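Local coordinates for protein aldo-keto reductase family 1, member B4 (Aldose reductase) (Schistosoma japonicum, PDB 4HBK) that is an aldose reductase of the aldo/keto reductase family that probably reduces aldehydes such as aldoses to alcohols with NADPH, at residues A79-N84 and D154-D159; T115-E120 and P146-H151; E36-N41 and G235-A240; I190-F195 and I209-L214. One frame throughout, in Å; residues are numbered along the deposited sequence.

Contact 1 of 4, residues A79-N84 and D154-D159; sequences AYVYRN and DLFPTD
L155 reaches across to Y80, V81 and R83, and its branched end does most of the touching. Its CD2 lies near the plane of the Y80 ring, at the edge, 4.0 Å from Y80 CE2. The Y80 ring gets there because its CG stands anti to the backbone N (chi1 -179°). The same L155 CD2 packs 3.8 Å from V81 CG2, the two side chains meeting at a slant. The other branch faces R83. The R83 chain bends at chi2 and chi3 and runs past the leucine in the opposite sense, which brings R83 NH1 3.2 Å from L155 CD1. This is a tight approach of a charged nitrogen to a methyl group, not a hydrogen bond. F156 adds a lighter touch, with its ring carbon CE2 4.2 Å from V81 CG2. No hydrogen bond joins the two segments.

This is a surface contact beside the probable active site: Y82, the predicted proton donor, follows V81, and V81 also touches H144, a predicted substrate-binding residue. Segment 79-84 links strand 75-77 to helix 85-98. Segment 154-159 belongs to the long loop between strand 138-143 and helix 171-183. Y80 also packs on helix 119-133.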
loop_
_atom_site.group_PDB
_atom_site.type_symbol
_atom_site.label_atom_id
_atom_site.label_comp_id
_atom_site.label_asym_id
_atom_site.label_seq_id
_atom_site.Cartn_x
_atom_site.Cartn_y
_atom_site.Cartn_z
ATOM N N ALA A 79 -7.627 3.509 -1.856
ATOM C CA ALA A 79 -7.091 4.846 -2.045
ATOM C C ALA A 79 -8.137 5.767 -2.645
ATOM O O ALA A 79 -8.922 5.370 -3.506
ATOM C CB ALA A 79 -5.805 4.823 -2.891
ATOM N N TYR A 80 -8.148 7.002 -2.161
ATOM C CA TYR A 80 -9.087 7.997 -2.632
ATOM C C TYR A 80 -8.953 8.157 -4.131
ATOM O O TYR A 80 -9.939 8.315 -4.841
ATOM C CB TYR A 80 -8.796 9.333 -1.947
ATOM C CG TYR A 80 -9.729 10.447 -2.349
ATOM C CD1 TYR A 80 -10.816 10.785 -1.555
ATOM C CD2 TYR A 80 -9.517 11.172 -3.517
ATOM C CE1 TYR A 80 -11.670 11.817 -1.913
ATOM C CE2 TYR A 80 -10.371 12.200 -3.887
ATOM C CZ TYR A 80 -11.444 12.519 -3.083
ATOM O OH TYR A 80 -12.293 13.546 -3.441
ATOM N N VAL A 81 -7.715 8.114 -4.612
ATOM C CA VAL A 81 -7.429 8.466 -6.004
ATOM C C VAL A 81 -7.970 7.459 -7.028
ATOM O O VAL A 81 -8.079 7.780 -8.208
ATOM C CB VAL A 81 -5.911 8.654 -6.243
ATOM C CG1 VAL A 81 -5.188 7.321 -6.141
ATOM C CG2 VAL A 81 -5.663 9.279 -7.601
ATOM N N TYR A 82 -8.302 6.246 -6.593
ATOM C CA TYR A 82 -8.842 5.247 -7.523
ATOM C C TYR A 82 -10.320 5.508 -7.780
ATOM O O TYR A 82 -10.928 4.882 -8.645
ATOM C CB TYR A 82 -8.649 3.834 -6.977
ATOM C CG TYR A 82 -7.202 3.482 -6.754
ATOM C CD1 TYR A 82 -6.251 3.731 -7.739
ATOM C CD2 TYR A 82 -6.781 2.919 -5.566
ATOM C CE1 TYR A 82 -4.925 3.416 -7.548
ATOM C CE2 TYR A 82 -5.449 2.598 -5.362
ATOM C CZ TYR A 82 -4.527 2.853 -6.356
ATOM O OH TYR A 82 -3.200 2.539 -6.172
ATOM N N ARG A 83 -10.898 6.417 -6.998
ATOM C CA ARG A 83 -12.272 6.865 -7.201
ATOM C C ARG A 83 -13.299 5.732 -7.158
ATOM O O ARG A 83 -14.277 5.752 -7.904
ATOM C CB ARG A 83 -12.375 7.609 -8.535
ATOM C CG ARG A 83 -11.584 8.902 -8.547
ATOM C CD ARG A 83 -12.372 10.021 -9.201
ATOM N NE ARG A 83 -11.867 10.309 -10.538
ATOM C CZ ARG A 83 -11.530 11.523 -10.962
ATOM N NH1 ARG A 83 -11.654 12.570 -10.154
ATOM N NH2 ARG A 83 -11.076 11.690 -12.197
ATOM N N ASN A 84 -13.082 4.749 -6.288
ATOM C CA ASN A 84 -14.012 3.631 -6.169
ATOM C C ASN A 84 -14.264 3.217 -4.730
ATOM O O ASN A 84 -14.706 2.101 -4.473
ATOM C CB ASN A 84 -13.504 2.420 -6.961
ATOM C CG ASN A 84 -12.130 1.975 -6.517
ATOM O OD1 ASN A 84 -11.620 2.445 -5.500
ATOM N ND2 ASN A 84 -11.524 1.060 -7.269
ATOM N N ASP A 154 -9.220 18.897 -10.405
ATOM C CA ASP A 154 -9.080 17.499 -10.765
ATOM C C ASP A 154 -7.986 16.816 -9.933
ATOM O O ASP A 154 -7.145 17.479 -9.319
ATOM C CB ASP A 154 -8.810 17.394 -12.259
ATOM C CG ASP A 154 -9.874 18.107 -13.086
ATOM O OD1 ASP A 154 -11.024 18.224 -12.609
ATOM O OD2 ASP A 154 -9.560 18.557 -14.201
ATOM N N LEU A 155 -8.003 15.492 -9.903
ATOM C CA LEU A 155 -7.051 14.781 -9.067
ATOM C C LEU A 155 -5.629 14.971 -9.562
ATOM O O LEU A 155 -4.684 14.933 -8.779
ATOM C CB LEU A 155 -7.421 13.303 -8.948
ATOM C CG LEU A 155 -8.344 13.117 -7.742
ATOM C CD1 LEU A 155 -9.641 13.881 -7.969
ATOM C CD2 LEU A 155 -8.623 11.663 -7.459
ATOM N N PHE A 156 -5.487 15.176 -10.864
ATOM C CA PHE A 156 -4.205 15.525 -11.453
ATOM C C PHE A 156 -4.319 16.888 -12.132
ATOM O O PHE A 156 -4.493 16.961 -13.350
ATOM C CB PHE A 156 -3.779 14.469 -12.476
ATOM C CG PHE A 156 -3.351 13.166 -11.864
ATOM C CD1 PHE A 156 -2.008 12.892 -11.662
ATOM C CD2 PHE A 156 -4.291 12.212 -11.499
ATOM C CE1 PHE A 156 -1.606 11.689 -11.101
ATOM C CE2 PHE A 156 -3.900 11.010 -10.938
ATOM C CZ PHE A 156 -2.555 10.742 -10.742
ATOM N N PRO A 157 -4.229 17.978 -11.346
ATOM C CA PRO A 157 -4.369 19.319 -11.934
ATOM C C PRO A 157 -3.317 19.500 -13.015
ATOM O O PRO A 157 -2.142 19.237 -12.750
ATOM C CB PRO A 157 -4.070 20.269 -10.768
ATOM C CG PRO A 157 -4.011 19.426 -9.535
ATOM C CD PRO A 157 -3.780 18.009 -9.944
ATOM N N THR A 158 -3.713 19.950 -14.202
ATOM C CA THR A 158 -2.790 19.969 -15.338
ATOM C C THR A 158 -2.835 21.281 -16.136
ATOM O O THR A 158 -3.890 21.880 -16.279
ATOM C CB THR A 158 -3.072 18.763 -16.285
ATOM O OG1 THR A 158 -2.997 17.529 -15.550
ATOM C CG2 THR A 158 -2.069 18.724 -17.430
ATOM N N ASP A 159 -1.679 21.712 -16.640
ATOM C CA ASP A 159 -1.556 22.864 -17.539
ATOM C C ASP A 159 -2.279 22.625 -18.838
ATOM O O ASP A 159 -2.967 21.626 -19.007
ATOM C CB ASP A 159 -0.095 23.067 -17.947
ATOM C CG ASP A 159 0.650 23.965 -17.017
ATOM O OD1 ASP A 159 -0.004 24.787 -16.339
ATOM O OD2 ASP A 159 1.896 23.860 -16.974
#

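Contact 2 of 4, residues T115-E120 and P146-H151; sequences TFFRPE and PVPLKH
T115 and H151 meet where two loops of the (beta/alpha)8 barrel pack together, one running into helix 119-133, the other following strand 138-143. The H151 ring presents its edge to the backbone of T115, with H151 CD2 3.0 Å from T115 O and the oxygen in the ring plane. F116 CD1 also lies at the imidazole edge, 3.8 Å from H151 CD2. The two rings meet obliquely, their planes turned 79° apart. The imidazole is directed there by chi1 of 175°, which sets CG opposite the backbone N.

F117 packs on P148. Its CD2 is 3.8 Å from P148 CB, and the two side chains cross at about a right angle. The methyl of T115 turns to the other loop as well, with T115 CG2 3.5 Å from K150 O and 3.9 Å from L149 CB. No hydrogen bond crosses between these segments, so apolar and C-H contacts carry the join.

A second shell holds both loops in place. H151 stacks on H121 of helix 119-133, and F116 meets Y80 edge to face. The F117 carbonyl accepts a bond from T174 OG1, while R118 forms a salt bridge with D167. A backbone bond ties L149 to N114. The backbones themselves also approach: T115 CA lies 3.5 Å from L149 O, in a nearly straight CA-H...O contact of 176°.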
loop_
_atom_site.group_PDB
_atom_site.type_symbol
_atom_site.label_atom_id
_atom_site.label_comp_id
_atom_site.label_asym_id
_atom_site.label_seq_id
_atom_site.Cartn_x
_atom_site.Cartn_y
_atom_site.Cartn_z
ATOM N N THR A 115 -3.730 16.245 -3.686
ATOM C CA THR A 115 -4.411 17.536 -3.788
ATOM C C THR A 115 -4.984 18.019 -2.445
ATOM O O THR A 115 -5.524 19.129 -2.352
ATOM C CB THR A 115 -5.547 17.490 -4.818
ATOM O OG1 THR A 115 -6.433 16.417 -4.487
ATOM C CG2 THR A 115 -4.996 17.287 -6.249
ATOM N N PHE A 116 -4.854 17.190 -1.412
ATOM C CA PHE A 116 -5.405 17.503 -0.097
ATOM C C PHE A 116 -4.332 17.548 0.999
ATOM O O PHE A 116 -4.652 17.396 2.175
ATOM C CB PHE A 116 -6.479 16.478 0.292
ATOM C CG PHE A 116 -7.579 16.330 -0.729
ATOM C CD1 PHE A 116 -8.650 17.208 -0.754
ATOM C CD2 PHE A 116 -7.544 15.304 -1.658
ATOM C CE1 PHE A 116 -9.666 17.073 -1.706
ATOM C CE2 PHE A 116 -8.551 15.155 -2.608
ATOM C CZ PHE A 116 -9.612 16.041 -2.632
ATOM N N PHE A 117 -3.073 17.762 0.612
ATOM C CA PHE A 117 -1.957 17.777 1.561
ATOM C C PHE A 117 -1.874 19.052 2.414
ATOM O O PHE A 117 -1.301 19.037 3.507
ATOM C CB PHE A 117 -0.619 17.551 0.850
ATOM C CG PHE A 117 -0.412 16.133 0.350
ATOM C CD1 PHE A 117 -1.332 15.132 0.632
ATOM C CD2 PHE A 117 0.716 15.808 -0.401
ATOM C CE1 PHE A 117 -1.142 13.828 0.162
ATOM C CE2 PHE A 117 0.909 14.517 -0.870
ATOM C CZ PHE A 117 -0.022 13.524 -0.586
ATOM N N ARG A 118 -2.430 20.158 1.930
ATOM C CA ARG A 118 -2.457 21.355 2.764
ATOM C C ARG A 118 -3.262 21.072 4.025
ATOM O O ARG A 118 -4.309 20.431 3.967
ATOM C CB ARG A 118 -2.969 22.582 2.009
ATOM C CG ARG A 118 -1.938 23.105 1.033
ATOM C CD ARG A 118 -2.159 24.556 0.675
ATOM N NE ARG A 118 -1.106 25.047 -0.210
ATOM C CZ ARG A 118 -0.340 26.100 0.054
ATOM N NH1 ARG A 118 -0.520 26.787 1.185
ATOM N NH2 ARG A 118 0.597 26.468 -0.815
ATOM N N PRO A 119 -2.757 21.538 5.173
ATOM C CA PRO A 119 -3.312 21.172 6.478
ATOM C C PRO A 119 -4.821 21.357 6.553
ATOM O O PRO A 119 -5.501 20.509 7.117
ATOM C CB PRO A 119 -2.596 22.131 7.441
ATOM C CG PRO A 119 -1.289 22.424 6.763
ATOM C CD PRO A 119 -1.614 22.460 5.293
ATOM N N GLU A 120 -5.334 22.442 5.984
ATOM C CA GLU A 120 -6.745 22.774 6.129
ATOM C C GLU A 120 -7.680 21.816 5.375
ATOM O O GLU A 120 -8.895 21.867 5.558
ATOM C CB GLU A 120 -7.009 24.234 5.717
ATOM C CG GLU A 120 -6.840 24.529 4.230
ATOM C CD GLU A 120 -5.459 25.072 3.873
ATOM O OE1 GLU A 120 -4.457 24.719 4.558
ATOM O OE2 GLU A 120 -5.385 25.853 2.901
ATOM N N PRO A 146 4.959 12.005 -1.509
ATOM C CA PRO A 146 5.630 13.189 -0.946
ATOM C C PRO A 146 5.517 14.449 -1.827
ATOM O O PRO A 146 6.139 15.480 -1.520
ATOM C CB PRO A 146 7.103 12.772 -0.860
ATOM C CG PRO A 146 7.222 11.456 -1.612
ATOM C CD PRO A 146 5.895 11.095 -2.189
ATOM N N VAL A 147 4.730 14.372 -2.896
ATOM C CA VAL A 147 4.622 15.482 -3.856
ATOM C C VAL A 147 3.224 16.107 -3.886
ATOM O O VAL A 147 2.308 15.570 -4.497
ATOM C CB VAL A 147 4.980 15.026 -5.284
ATOM C CG1 VAL A 147 4.757 16.171 -6.290
ATOM C CG2 VAL A 147 6.423 14.520 -5.342
ATOM N N PRO A 148 3.055 17.259 -3.230
ATOM C CA PRO A 148 1.720 17.858 -3.228
ATOM C C PRO A 148 1.340 18.433 -4.594
ATOM O O PRO A 148 2.209 18.857 -5.353
ATOM C CB PRO A 148 1.820 18.963 -2.160
ATOM C CG PRO A 148 3.273 19.213 -1.996
ATOM C CD PRO A 148 3.980 17.930 -2.306
ATOM N N LEU A 149 0.045 18.428 -4.889
ATOM C CA LEU A 149 -0.503 18.941 -6.137
ATOM C C LEU A 149 -1.529 20.011 -5.783
ATOM O O LEU A 149 -2.103 19.990 -4.680
ATOM C CB LEU A 149 -1.183 17.811 -6.909
ATOM C CG LEU A 149 -0.388 17.096 -8.007
ATOM C CD1 LEU A 149 1.099 17.086 -7.767
ATOM C CD2 LEU A 149 -0.916 15.677 -8.187
ATOM N N LYS A 150 -1.760 20.944 -6.702
ATOM C CA LYS A 150 -2.678 22.054 -6.444
ATOM C C LYS A 150 -4.072 21.566 -6.056
ATOM O O LYS A 150 -4.650 20.701 -6.712
ATOM C CB LYS A 150 -2.758 22.985 -7.660
ATOM C CG LYS A 150 -3.640 24.215 -7.450
ATOM C CD LYS A 150 -3.707 25.090 -8.703
ATOM C CE LYS A 150 -4.652 24.513 -9.756
ATOM N NZ LYS A 150 -6.094 24.786 -9.439
ATOM N N HIS A 151 -4.613 22.125 -4.983
ATOM C CA HIS A 151 -5.943 21.749 -4.527
ATOM C C HIS A 151 -7.042 22.470 -5.297
ATOM O O HIS A 151 -6.843 23.583 -5.772
ATOM C CB HIS A 151 -6.103 22.084 -3.044
ATOM C CG HIS A 151 -7.482 21.830 -2.521
ATOM N ND1 HIS A 151 -8.506 22.749 -2.636
ATOM C CD2 HIS A 151 -8.014 20.756 -1.888
ATOM C CE1 HIS A 151 -9.604 22.256 -2.091
ATOM N NE2 HIS A 151 -9.333 21.049 -1.630
#

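Contact 3 of 4, residues E36-N41 and G235-A240; sequences EPLKMN and GLTVTA
T237 packs against M40 and L38 on the tighter side of this contact. Its methyl does the closest work: T237 CG2 is 3.7 Å from M40 CG and 3.9 Å from K39 O. Chi1 of 65° puts that methyl opposite the carbonyl carbon. M40 meets it at a slant and then carries its sulfur end away from 235-240. L38 approaches less closely, with its CD2 4.4 Å from T237 CB. The hydroxyl of T237 is engaged by N213 and A212.

The other end is looser and partly exposed. N41 and L236 lie side by side and point the same way, with N41 ND2 4.1 Å from L236 CD2. N41 ND2, the side-chain nitrogen, hydrogen-bonds to P211 O. A water bridges the two segments here: it accepts from N41 N at 2.7 Å and donates to G235 O at 2.8 Å. No direct hydrogen bond joins the segments. G235 has positive phi and closes a Schellman motif at the end of helix 225-233.

Strand 38-39 pairs antiparallel with strand 45-46, forming the hairpin that, as in other aldo/keto reductases, covers the N-terminal end of the barrel. The contact sets this hairpin against the turn after helix 225-233 and the start of strand 237-241. That strand runs between strands 213-217 and 287-288 of the parallel sheet, and L38 and T237 both touch I287.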
loop_
_atom_site.group_PDB
_atom_site.type_symbol
_atom_site.label_atom_id
_atom_site.label_comp_id
_atom_site.label_asym_id
_atom_site.label_seq_id
_atom_site.Cartn_x
_atom_site.Cartn_y
_atom_site.Cartn_z
ATOM N N GLU A 36 1.236 -15.183 11.166
ATOM C CA GLU A 36 0.820 -14.121 12.077
ATOM C C GLU A 36 0.912 -12.710 11.511
ATOM O O GLU A 36 1.860 -12.378 10.797
ATOM C CB GLU A 36 1.622 -14.203 13.382
ATOM C CG GLU A 36 1.282 -15.410 14.255
ATOM C CD GLU A 36 -0.216 -15.525 14.518
ATOM O OE1 GLU A 36 -0.699 -14.951 15.521
ATOM O OE2 GLU A 36 -0.916 -16.187 13.717
ATOM N N PRO A 37 -0.068 -11.867 11.869
ATOM C CA PRO A 37 -0.084 -10.445 11.529
ATOM C C PRO A 37 1.206 -9.827 12.008
ATOM O O PRO A 37 1.766 -10.284 13.001
ATOM C CB PRO A 37 -1.242 -9.893 12.367
ATOM C CG PRO A 37 -2.118 -11.071 12.639
ATOM C CD PRO A 37 -1.183 -12.236 12.760
ATOM N N LEU A 38 1.682 -8.809 11.307
ATOM C CA LEU A 38 2.860 -8.092 11.754
ATOM C C LEU A 38 2.483 -7.097 12.867
ATOM O O LEU A 38 1.449 -6.421 12.799
ATOM C CB LEU A 38 3.501 -7.375 10.570
ATOM C CG LEU A 38 4.963 -7.694 10.284
ATOM C CD1 LEU A 38 5.211 -9.199 10.262
ATOM C CD2 LEU A 38 5.375 -7.058 8.976
ATOM N N LYS A 39 3.318 -7.018 13.895
ATOM C CA LYS A 39 3.083 -6.099 14.996
ATOM C C LYS A 39 3.723 -4.760 14.699
ATOM O O LYS A 39 4.907 -4.681 14.354
ATOM C CB LYS A 39 3.681 -6.668 16.279
ATOM C CG LYS A 39 3.211 -6.011 17.567
ATOM C CD LYS A 39 4.121 -6.463 18.711
ATOM C CE LYS A 39 3.391 -6.556 20.038
ATOM N NZ LYS A 39 4.273 -7.186 21.069
ATOM N N MET A 40 2.949 -3.695 14.847
ATOM C CA MET A 40 3.442 -2.378 14.471
ATOM C C MET A 40 3.988 -1.643 15.682
ATOM O O MET A 40 3.795 -2.071 16.813
ATOM C CB MET A 40 2.343 -1.581 13.764
ATOM C CG MET A 40 1.931 -2.187 12.416
ATOM S SD MET A 40 0.726 -1.172 11.519
ATOM C CE MET A 40 -0.664 -1.258 12.636
ATOM N N ASN A 41 4.668 -0.529 15.456
ATOM C CA ASN A 41 5.309 0.153 16.576
ATOM C C ASN A 41 4.340 0.754 17.600
ATOM O O ASN A 41 4.766 1.210 18.658
ATOM C CB ASN A 41 6.322 1.193 16.091
ATOM C CG ASN A 41 5.711 2.214 15.154
ATOM O OD1 ASN A 41 4.490 2.317 15.026
ATOM N ND2 ASN A 41 6.565 2.984 14.496
ATOM N N GLY A 235 11.840 0.793 12.880
ATOM C CA GLY A 235 10.638 0.243 13.478
ATOM C C GLY A 235 9.363 0.340 12.657
ATOM O O GLY A 235 8.290 -0.046 13.133
ATOM N N LEU A 236 9.457 0.848 11.429
ATOM C CA LEU A 236 8.286 0.852 10.553
ATOM C C LEU A 236 8.046 -0.558 10.046
ATOM O O LEU A 236 8.989 -1.329 9.899
ATOM C CB LEU A 236 8.518 1.734 9.337
ATOM C CG LEU A 236 8.868 3.200 9.542
ATOM C CD1 LEU A 236 8.269 4.013 8.407
ATOM C CD2 LEU A 236 8.368 3.684 10.892
ATOM N N THR A 237 6.792 -0.891 9.752
ATOM C CA THR A 237 6.520 -2.075 8.947
ATOM C C THR A 237 6.474 -1.607 7.504
ATOM O O THR A 237 6.257 -0.418 7.233
ATOM C CB THR A 237 5.190 -2.718 9.287
ATOM O OG1 THR A 237 4.129 -1.817 8.942
ATOM C CG2 THR A 237 5.128 -3.090 10.779
ATOM N N VAL A 238 6.670 -2.535 6.576
ATOM C CA VAL A 238 6.791 -2.169 5.180
ATOM C C VAL A 238 5.872 -3.009 4.328
ATOM O O VAL A 238 5.846 -4.228 4.446
ATOM C CB VAL A 238 8.232 -2.338 4.680
ATOM C CG1 VAL A 238 8.343 -1.888 3.229
ATOM C CG2 VAL A 238 9.196 -1.535 5.561
ATOM N N THR A 239 5.125 -2.348 3.456
ATOM C CA THR A 239 4.188 -3.028 2.586
ATOM C C THR A 239 4.696 -2.942 1.168
ATOM O O THR A 239 5.131 -1.879 0.711
ATOM C CB THR A 239 2.796 -2.383 2.666
ATOM O OG1 THR A 239 2.252 -2.590 3.978
ATOM C CG2 THR A 239 1.849 -2.978 1.612
ATOM N N ALA A 240 4.648 -4.071 0.471
ATOM C CA ALA A 240 5.085 -4.113 -0.908
ATOM C C ALA A 240 3.884 -3.902 -1.790
ATOM O O ALA A 240 2.955 -4.695 -1.767
ATOM C CB ALA A 240 5.715 -5.449 -1.218
HETATM O O HOH W 1 5.450 -0.130 12.932
#

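Contact 4 of 4, residues I190-F195 and I209-L214; sequences IGLSNF and IKPANL
I190 and A212 are joined by one of two backbone hydrogen bonds across this contact. A212 N donates to I190 O at 2.8 Å, and L192 N donates to N213 O at 2.9 Å. Both bonds are nearly straight, at 169° and 166°. L192 and L214 form a parallel bridge.

CA-H...O contacts reinforce the pairing. P211 CA lies 3.4 Å from I190 O, and L214 CA lies 3.3 Å from L192 O. G191 CA comes close to N213 O, where the strands run tight and glycine keeps the approach clear of a side chain.

A water accepts from I190 N at 2.9 Å and lies 3.1 Å from K210 O, to which it can donate.

The remaining contacts are apolar. I190 CD1 meets I209 CG2 at 4.2 Å, the two side chains crossing at about a right angle. L214 sends CD1 to L192 CB, and also to F195 CB, because its chi1 of 171° swings CG to the far side from the backbone N. L192 CD1 packs near P211 CB, and both residues also touch W175 of helix 171-183. Within 190-195, L192 CD2 sits over the centre of the F195 ring.

N213 points to the face of the sheet opposite L192 and L214, where its ND2, besides T237, hydrogen-bonds to T239 OG1. Strand 187-193, helix 197-206 and strand 213-217 make a beta-alpha-beta unit, the repeating element of a (beta/alpha)8 barrel.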
loop_
_atom_site.group_PDB
_atom_site.type_symbol
_atom_site.label_atom_id
_atom_site.label_comp_id
_atom_site.label_asym_id
_atom_site.label_seq_id
_atom_site.Cartn_x
_atom_site.Cartn_y
_atom_site.Cartn_z
ATOM N N ILE A 190 -1.131 5.809 11.317
ATOM C CA ILE A 190 -0.826 6.593 10.126
ATOM C C ILE A 190 0.530 6.188 9.532
ATOM O O ILE A 190 1.377 5.638 10.232
ATOM C CB ILE A 190 -0.839 8.102 10.451
ATOM C CG1 ILE A 190 -0.000 8.372 11.706
ATOM C CG2 ILE A 190 -2.279 8.589 10.653
ATOM C CD1 ILE A 190 0.009 9.849 12.129
ATOM N N GLY A 191 0.733 6.454 8.245
ATOM C CA GLY A 191 1.974 6.074 7.594
ATOM C C GLY A 191 2.271 6.799 6.287
ATOM O O GLY A 191 1.632 7.797 5.955
ATOM N N LEU A 192 3.243 6.278 5.539
ATOM C CA LEU A 192 3.757 6.949 4.351
ATOM C C LEU A 192 3.726 6.032 3.137
ATOM O O LEU A 192 3.832 4.819 3.263
ATOM C CB LEU A 192 5.196 7.415 4.607
ATOM C CG LEU A 192 5.387 8.302 5.846
ATOM C CD1 LEU A 192 6.864 8.449 6.209
ATOM C CD2 LEU A 192 4.746 9.667 5.655
ATOM N N SER A 193 3.576 6.623 1.959
ATOM C CA SER A 193 3.668 5.881 0.713
ATOM C C SER A 193 4.625 6.581 -0.242
ATOM O O SER A 193 4.547 7.790 -0.415
ATOM C CB SER A 193 2.286 5.725 0.070
ATOM O OG SER A 193 2.375 4.985 -1.138
ATOM N N ASN A 194 5.535 5.825 -0.853
ATOM C CA ASN A 194 6.482 6.395 -1.811
ATOM C C ASN A 194 7.375 7.496 -1.240
ATOM O O ASN A 194 7.742 8.428 -1.962
ATOM C CB ASN A 194 5.742 6.943 -3.041
ATOM C CG ASN A 194 4.950 5.870 -3.770
ATOM O OD1 ASN A 194 5.504 4.861 -4.221
ATOM N ND2 ASN A 194 3.639 6.074 -3.871
ATOM N N PHE A 195 7.707 7.409 0.048
ATOM C CA PHE A 195 8.659 8.340 0.640
ATOM C C PHE A 195 10.029 7.698 0.600
ATOM O O PHE A 195 10.131 6.486 0.702
ATOM C CB PHE A 195 8.289 8.665 2.092
ATOM C CG PHE A 195 7.276 9.762 2.233
ATOM C CD1 PHE A 195 6.052 9.678 1.596
ATOM C CD2 PHE A 195 7.542 10.868 3.017
ATOM C CE1 PHE A 195 5.119 10.674 1.725
ATOM C CE2 PHE A 195 6.606 11.885 3.148
ATOM C CZ PHE A 195 5.395 11.785 2.499
ATOM N N ILE A 209 3.703 11.432 16.690
ATOM C CA ILE A 209 3.259 10.054 16.471
ATOM C C ILE A 209 4.004 9.488 15.272
ATOM O O ILE A 209 3.931 10.029 14.175
ATOM C CB ILE A 209 1.757 9.976 16.173
ATOM C CG1 ILE A 209 0.939 10.520 17.344
ATOM C CG2 ILE A 209 1.343 8.535 15.875
ATOM C CD1 ILE A 209 -0.568 10.576 17.056
ATOM N N LYS A 210 4.743 8.410 15.485
ATOM C CA LYS A 210 5.562 7.854 14.425
ATOM C C LYS A 210 4.720 7.172 13.354
ATOM O O LYS A 210 3.661 6.613 13.633
ATOM C CB LYS A 210 6.605 6.890 14.999
ATOM C CG LYS A 210 7.615 7.597 15.893
ATOM C CD LYS A 210 8.942 6.860 15.965
ATOM C CE LYS A 210 9.007 5.927 17.146
ATOM N NZ LYS A 210 10.423 5.688 17.581
ATOM N N PRO A 211 5.175 7.251 12.108
ATOM C CA PRO A 211 4.537 6.460 11.056
ATOM C C PRO A 211 4.628 4.998 11.460
ATOM O O PRO A 211 5.657 4.604 12.018
ATOM C CB PRO A 211 5.402 6.749 9.825
ATOM C CG PRO A 211 6.680 7.420 10.370
ATOM C CD PRO A 211 6.261 8.105 11.607
ATOM N N ALA A 212 3.566 4.229 11.226
ATOM C CA ALA A 212 3.535 2.808 11.565
ATOM C C ALA A 212 3.872 1.939 10.364
ATOM O O ALA A 212 4.211 0.758 10.506
ATOM C CB ALA A 212 2.155 2.423 12.093
ATOM N N ASN A 213 3.766 2.512 9.170
ATOM C CA ASN A 213 3.890 1.711 7.966
ATOM C C ASN A 213 4.381 2.529 6.777
ATOM O O ASN A 213 4.074 3.718 6.659
ATOM C CB ASN A 213 2.543 1.046 7.659
ATOM C CG ASN A 213 2.542 0.287 6.353
ATOM O OD1 ASN A 213 2.026 0.778 5.347
ATOM N ND2 ASN A 213 3.102 -0.925 6.357
ATOM N N LEU A 214 5.167 1.889 5.916
ATOM C CA LEU A 214 5.641 2.503 4.684
ATOM C C LEU A 214 5.213 1.562 3.568
ATOM O O LEU A 214 5.453 0.350 3.659
ATOM C CB LEU A 214 7.170 2.629 4.699
ATOM C CG LEU A 214 7.852 3.049 3.391
ATOM C CD1 LEU A 214 7.545 4.501 3.040
ATOM C CD2 LEU A 214 9.367 2.813 3.439
HETATM O O HOH W 2 0.826 5.486 13.469
#

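Contact 4 is buried core and contact 2 is buried in the loops, whereas contact 1 lies at the surface and contact 3 is partly buried. Contacts 3 and 4 meet on neighbouring strands 237-241 and 213-217, and probable backbone hydrogen bonds connect T239 and T237 to L214. Contacts 1 and 2 share the long loop before helix 171-183 and touch each other through Y80 and F116. Contact 2 also reaches contact 4, where P146 packs on N194 and F195. The chemistry follows position: direct backbone bonds in the sheet of contact 4, a bridging water in contact 3, side-chain packing in contact 1, and packing with C-H contacts to backbone oxygens in contact 2.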